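Local coordinates for CysE, serine acetyltransferase (Brucella abortus, PDB 4HZD), which probably catalyses the transfer of an acetyl group from acetyl-coenzyme A to L-serine, the step that yields O-acetylserine for cysteine biosynthesis, at residues A[62-76]-A[138-150]. Sequence-based numbering, arbitrary orientation.
With MG (magnesium ion), chain E.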
loop_
_atom_site.group_PDB
_atom_site.type_symbol
_atom_site.label_atom_id
_atom_site.label_comp_id
_atom_site.label_asym_id
_atom_site.label_seq_id
_atom_site.Cartn_x
_atom_site.Cartn_y
_atom_site.Cartn_z
ATOM N N ARG A 62 -0.434 4.974 -12.242
ATOM C CA ARG A 62 0.845 4.345 -12.578
ATOM C C ARG A 62 2.016 5.018 -11.847
ATOM O O ARG A 62 2.919 4.343 -11.348
ATOM C CB ARG A 62 1.051 4.325 -14.105
ATOM C CG ARG A 62 -0.063 3.578 -14.864
ATOM C CD ARG A 62 0.448 3.184 -16.259
ATOM N NE ARG A 62 1.268 1.987 -16.121
ATOM C CZ ARG A 62 1.894 1.333 -17.110
ATOM N NH1 ARG A 62 1.886 1.783 -18.358
ATOM N NH2 ARG A 62 2.549 0.216 -16.832
ATOM N N LEU A 63 1.972 6.338 -11.736
ATOM C CA LEU A 63 3.092 7.089 -11.115
ATOM C C LEU A 63 2.944 7.191 -9.604
ATOM O O LEU A 63 3.932 7.438 -8.890
ATOM C CB LEU A 63 3.160 8.516 -11.725
ATOM C CG LEU A 63 3.344 8.617 -13.243
ATOM C CD1 LEU A 63 3.105 10.040 -13.713
ATOM C CD2 LEU A 63 4.730 8.105 -13.623
ATOM N N GLY A 64 1.717 7.060 -9.104
ATOM C CA GLY A 64 1.493 7.118 -7.640
ATOM C C GLY A 64 2.451 6.277 -6.792
ATOM O O GLY A 64 2.780 5.158 -7.175
ATOM N N HIS A 65 2.888 6.826 -5.652
ATOM C CA HIS A 65 3.835 6.193 -4.713
ATOM C C HIS A 65 3.615 6.757 -3.316
ATOM O O HIS A 65 3.165 7.885 -3.193
ATOM C CB HIS A 65 5.249 6.537 -5.148
ATOM C CG HIS A 65 6.305 5.738 -4.448
ATOM N ND1 HIS A 65 6.848 6.137 -3.298
ATOM C CD2 HIS A 65 6.892 4.514 -4.763
ATOM C CE1 HIS A 65 7.729 5.216 -2.866
ATOM N NE2 HIS A 65 7.775 4.230 -3.773
ATOM N N PRO A 66 3.948 5.997 -2.238
ATOM C CA PRO A 66 3.831 6.629 -0.919
ATOM C C PRO A 66 4.505 8.025 -0.875
ATOM O O PRO A 66 4.046 8.913 -0.149
ATOM C CB PRO A 66 4.494 5.614 0.047
ATOM C CG PRO A 66 4.837 4.395 -0.772
ATOM C CD PRO A 66 4.250 4.551 -2.151
ATOM N N ASP A 67 5.547 8.241 -1.682
ATOM C CA ASP A 67 6.264 9.525 -1.678
ATOM C C ASP A 67 5.426 10.711 -2.143
ATOM O O ASP A 67 5.538 11.786 -1.587
ATOM C CB ASP A 67 7.470 9.444 -2.593
ATOM C CG ASP A 67 8.638 8.734 -1.964
ATOM O OD1 ASP A 67 8.885 8.867 -0.730
ATOM O OD2 ASP A 67 9.334 8.054 -2.739
ATOM N N VAL A 68 4.637 10.519 -3.196
ATOM C CA VAL A 68 3.702 11.543 -3.687
ATOM C C VAL A 68 2.512 10.758 -4.269
ATOM O O VAL A 68 2.682 9.999 -5.238
ATOM C CB VAL A 68 4.247 12.436 -4.829
ATOM C CG1 VAL A 68 3.146 13.401 -5.296
ATOM C CG2 VAL A 68 5.523 13.170 -4.457
ATOM N N SER A 69 1.332 10.904 -3.659
ATOM C CA SER A 69 0.189 10.051 -4.010
ATOM C C SER A 69 -0.333 10.254 -5.440
ATOM O O SER A 69 -0.201 11.317 -6.004
ATOM C CB SER A 69 -0.977 10.280 -3.029
ATOM O OG SER A 69 -1.418 11.622 -3.185
ATOM N N ALA A 70 -0.958 9.222 -5.995
ATOM C CA ALA A 70 -1.732 9.366 -7.211
ATOM C C ALA A 70 -2.638 10.561 -7.139
ATOM O O ALA A 70 -2.719 11.280 -8.104
ATOM C CB ALA A 70 -2.553 8.112 -7.491
ATOM N N ASP A 71 -3.301 10.806 -6.000
ATOM C CA ASP A 71 -4.207 11.946 -5.889
ATOM C C ASP A 71 -3.574 13.296 -6.140
ATOM O O ASP A 71 -4.145 14.149 -6.837
ATOM C CB ASP A 71 -4.881 11.956 -4.488
ATOM C CG ASP A 71 -5.631 10.688 -4.248
ATOM O OD1 ASP A 71 -6.850 10.640 -4.583
ATOM O OD2 ASP A 71 -4.968 9.721 -3.812
ATOM N N ILE A 72 -2.428 13.533 -5.523
ATOM C CA ILE A 72 -1.699 14.770 -5.738
ATOM C C ILE A 72 -1.317 14.904 -7.197
ATOM O O ILE A 72 -1.482 15.988 -7.801
ATOM C CB ILE A 72 -0.435 14.854 -4.839
ATOM C CG1 ILE A 72 -0.890 15.042 -3.364
ATOM C CG2 ILE A 72 0.475 15.991 -5.311
ATOM C CD1 ILE A 72 0.125 14.560 -2.323
ATOM N N LEU A 73 -0.863 13.798 -7.785
ATOM C CA LEU A 73 -0.524 13.806 -9.226
ATOM C C LEU A 73 -1.765 14.104 -10.083
ATOM O O LEU A 73 -1.691 14.901 -11.005
ATOM C CB LEU A 73 0.141 12.497 -9.656
ATOM C CG LEU A 73 1.430 12.101 -8.939
ATOM C CD1 LEU A 73 2.003 10.795 -9.496
ATOM C CD2 LEU A 73 2.411 13.233 -9.154
ATOM N N ARG A 74 -2.889 13.455 -9.790
ATOM C CA ARG A 74 -4.124 13.668 -10.558
ATOM C C ARG A 74 -4.664 15.108 -10.442
ATOM O O ARG A 74 -5.108 15.689 -11.451
ATOM C CB ARG A 74 -5.186 12.651 -10.151
ATOM C CG ARG A 74 -6.515 12.729 -10.894
ATOM C CD ARG A 74 -7.581 11.810 -10.273
ATOM N NE ARG A 74 -7.893 12.219 -8.899
ATOM C CZ ARG A 74 -7.508 11.594 -7.782
ATOM N NH1 ARG A 74 -6.813 10.455 -7.831
ATOM N NH2 ARG A 74 -7.856 12.104 -6.596
ATOM N N GLN A 75 -4.639 15.663 -9.228
ATOM C CA GLN A 75 -5.028 17.049 -8.975
ATOM C C GLN A 75 -4.115 18.051 -9.715
ATOM O O GLN A 75 -4.584 19.092 -10.196
ATOM C CB GLN A 75 -5.022 17.356 -7.458
ATOM C CG GLN A 75 -6.023 16.555 -6.613
ATOM C CD GLN A 75 -5.743 16.642 -5.109
ATOM O OE1 GLN A 75 -4.693 17.127 -4.672
ATOM N NE2 GLN A 75 -6.712 16.196 -4.301
ATOM N N THR A 76 -2.811 17.746 -9.761
ATOM C CA THR A 76 -1.848 18.554 -10.497
ATOM C C THR A 76 -2.087 18.469 -12.030
ATOM O O THR A 76 -2.182 19.503 -12.688
ATOM C CB THR A 76 -0.398 18.203 -10.062
ATOM O OG1 THR A 76 -0.366 18.231 -8.635
ATOM C CG2 THR A 76 0.608 19.205 -10.627
ATOM N N PHE A 138 8.627 19.647 -8.549
ATOM C CA PHE A 138 7.558 18.789 -9.027
ATOM C C PHE A 138 7.979 18.202 -10.382
ATOM O O PHE A 138 7.820 17.008 -10.637
ATOM C CB PHE A 138 6.231 19.540 -9.134
ATOM C CG PHE A 138 5.020 18.663 -8.835
ATOM C CD1 PHE A 138 4.869 17.406 -9.448
ATOM C CD2 PHE A 138 4.032 19.098 -7.958
ATOM C CE1 PHE A 138 3.776 16.601 -9.178
ATOM C CE2 PHE A 138 2.948 18.293 -7.665
ATOM C CZ PHE A 138 2.801 17.052 -8.298
ATOM N N ALA A 139 8.510 19.051 -11.252
ATOM C CA ALA A 139 8.887 18.594 -12.593
ATOM C C ALA A 139 9.961 17.484 -12.536
ATOM O O ALA A 139 9.838 16.451 -13.204
ATOM C CB ALA A 139 9.337 19.778 -13.449
ATOM N N TYR A 140 10.987 17.667 -11.707
ATOM C CA TYR A 140 12.056 16.668 -11.612
ATOM C C TYR A 140 11.520 15.382 -10.994
ATOM O O TYR A 140 11.934 14.269 -11.363
ATOM C CB TYR A 140 13.244 17.164 -10.776
ATOM C CG TYR A 140 14.053 18.308 -11.362
ATOM C CD1 TYR A 140 14.260 18.440 -12.752
ATOM C CD2 TYR A 140 14.636 19.259 -10.514
ATOM C CE1 TYR A 140 15.013 19.513 -13.256
ATOM C CE2 TYR A 140 15.383 20.310 -11.012
ATOM C CZ TYR A 140 15.574 20.441 -12.371
ATOM O OH TYR A 140 16.329 21.516 -12.812
ATOM N N TYR A 141 10.587 15.530 -10.053
ATOM C CA TYR A 141 9.976 14.371 -9.450
ATOM C C TYR A 141 9.250 13.538 -10.506
ATOM O O TYR A 141 9.335 12.309 -10.511
ATOM C CB TYR A 141 9.027 14.731 -8.263
ATOM C CG TYR A 141 8.458 13.489 -7.676
ATOM C CD1 TYR A 141 9.193 12.730 -6.761
ATOM C CD2 TYR A 141 7.220 12.988 -8.105
ATOM C CE1 TYR A 141 8.693 11.550 -6.250
ATOM C CE2 TYR A 141 6.715 11.793 -7.590
ATOM C CZ TYR A 141 7.463 11.078 -6.677
ATOM O OH TYR A 141 7.007 9.901 -6.145
ATOM N N LEU A 142 8.463 14.178 -11.349
ATOM C CA LEU A 142 7.793 13.450 -12.408
ATOM C C LEU A 142 8.796 12.782 -13.398
ATOM O O LEU A 142 8.642 11.596 -13.790
ATOM C CB LEU A 142 6.871 14.430 -13.174
ATOM C CG LEU A 142 5.606 14.858 -12.407
ATOM C CD1 LEU A 142 4.968 16.039 -13.133
ATOM C CD2 LEU A 142 4.650 13.680 -12.290
ATOM N N GLN A 143 9.816 13.536 -13.802
ATOM C CA GLN A 143 10.882 13.015 -14.678
ATOM C C GLN A 143 11.500 11.760 -14.052
ATOM O O GLN A 143 11.692 10.751 -14.729
ATOM C CB GLN A 143 12.000 14.046 -14.905
ATOM C CG GLN A 143 13.202 13.477 -15.668
ATOM C CD GLN A 143 14.423 14.399 -15.645
ATOM O OE1 GLN A 143 14.460 15.374 -14.888
ATOM N NE2 GLN A 143 15.399 14.120 -16.506
ATOM N N SER A 144 11.750 11.839 -12.754
ATOM C CA SER A 144 12.359 10.750 -11.989
ATOM C C SER A 144 11.450 9.561 -11.925
ATOM O O SER A 144 11.882 8.398 -12.151
ATOM C CB SER A 144 12.706 11.222 -10.555
ATOM O OG SER A 144 13.186 10.125 -9.795
ATOM N N ARG A 145 10.180 9.817 -11.620
ATOM C CA ARG A 145 9.225 8.726 -11.555
ATOM C C ARG A 145 8.967 8.100 -12.944
ATOM O O ARG A 145 8.863 6.871 -13.089
ATOM C CB ARG A 145 7.929 9.221 -10.894
ATOM C CG ARG A 145 7.010 8.089 -10.546
ATOM C CD ARG A 145 7.358 7.418 -9.212
ATOM N NE ARG A 145 6.299 6.452 -9.036
ATOM C CZ ARG A 145 6.446 5.167 -8.773
ATOM N NH1 ARG A 145 7.639 4.627 -8.563
ATOM N NH2 ARG A 145 5.364 4.432 -8.683
ATOM N N SER A 146 8.917 8.938 -13.982
ATOM C CA SER A 146 8.743 8.418 -15.350
ATOM C C SER A 146 9.955 7.593 -15.764
ATOM O O SER A 146 9.799 6.485 -16.320
ATOM C CB SER A 146 8.438 9.535 -16.366
ATOM O OG SER A 146 8.428 9.034 -17.700
ATOM N N SER A 147 11.160 8.077 -15.436
ATOM C CA SER A 147 12.354 7.280 -15.752
ATOM C C SER A 147 12.263 5.895 -15.117
ATOM O O SER A 147 12.626 4.892 -15.738
ATOM C CB SER A 147 13.642 7.979 -15.292
ATOM O OG SER A 147 14.753 7.275 -15.815
ATOM N N SER A 148 11.767 5.830 -13.875
ATOM C CA SER A 148 11.775 4.555 -13.117
ATOM C C SER A 148 10.649 3.612 -13.530
ATOM O O SER A 148 10.844 2.394 -13.587
ATOM C CB SER A 148 11.745 4.809 -11.596
ATOM O OG SER A 148 11.354 3.629 -10.922
ATOM N N ILE A 149 9.473 4.160 -13.835
ATOM C CA ILE A 149 8.297 3.314 -14.091
ATOM C C ILE A 149 8.020 3.112 -15.570
ATOM O O ILE A 149 7.572 2.021 -15.958
ATOM C CB ILE A 149 7.019 3.870 -13.394
ATOM C CG1 ILE A 149 7.225 3.955 -11.883
ATOM C CG2 ILE A 149 5.781 3.016 -13.696
ATOM C CD1 ILE A 149 7.862 2.713 -11.245
ATOM N N PHE A 150 8.277 4.147 -16.397
ATOM C CA PHE A 150 8.109 4.013 -17.848
ATOM C C PHE A 150 9.433 3.818 -18.602
ATOM O O PHE A 150 9.420 3.603 -19.820
ATOM C CB PHE A 150 7.321 5.211 -18.456
ATOM C CG PHE A 150 6.027 5.522 -17.743
ATOM C CD1 PHE A 150 5.217 4.489 -17.198
ATOM C CD2 PHE A 150 5.585 6.862 -17.614
ATOM C CE1 PHE A 150 4.014 4.774 -16.568
ATOM C CE2 PHE A 150 4.391 7.146 -16.940
ATOM C CZ PHE A 150 3.606 6.109 -16.436
HETATM MG MG MG E . -5.356 7.385 -4.065
HETATM O O HOH W 1 4.522 9.463 -7.166
HETATM O O HOH W 2 8.769 8.103 -5.219
HETATM O O HOH W 3 -5.905 7.870 -6.557
HETATM O O HOH W 4 -6.492 5.646 -4.260
#
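V68 lays CG2 over one face of the Y141 ring, 3.8 Å from the ring centroid and 19° off its normal, a CH-pi contact. With Y141 CG trans to its backbone N, the ring reaches out from helix 138-149 and sets OH beside the turn 65-68. Water 1 accepts from Y141 OH and donates to L63 O and V68 O, tying the helix to both ends of the 63-68 connection; water 2 links Y141 OH to D67 OD2, which also pairs with R58 of the second subunit.

The main polar grip comes from R145. Its NE donates to L63 O at 2.6 Å, nearly straight at 166° and close to the guanidinium plane, while NH2 adds weak bonds to L63 O and G64 O. The chain, bent at chi2, carries the guanidinium to the carbonyls of the last helical residue, L63, and of G64, the first beyond the helix. I149 CG1 lies over the centre of one guanidinium face, with H65 CB over the opposite face, offset toward its rim.

Apolar packing flanks this grip. L63 CD2 touches F150 CE2 at 3.5 Å, and the F150 ring presents its edge to R62 CB. Further along, L73 CD2 meets the edge of the F138 ring at CE1 (3.6 Å), and T76 CG2 sits over a face of that ring, 4.1 Å from its centroid.

The axes of segments 70-76 and 138-149 come no closer than 12.9 Å and cross at -118°, a gap bridged by side chains. The contact packs helices 51-63 and 70-83 of the helical N-terminal part against helix 136-149; helix 116-132 packs on L63, F138 and L142, and strand 152-154 of the left-handed beta-helix follows directly.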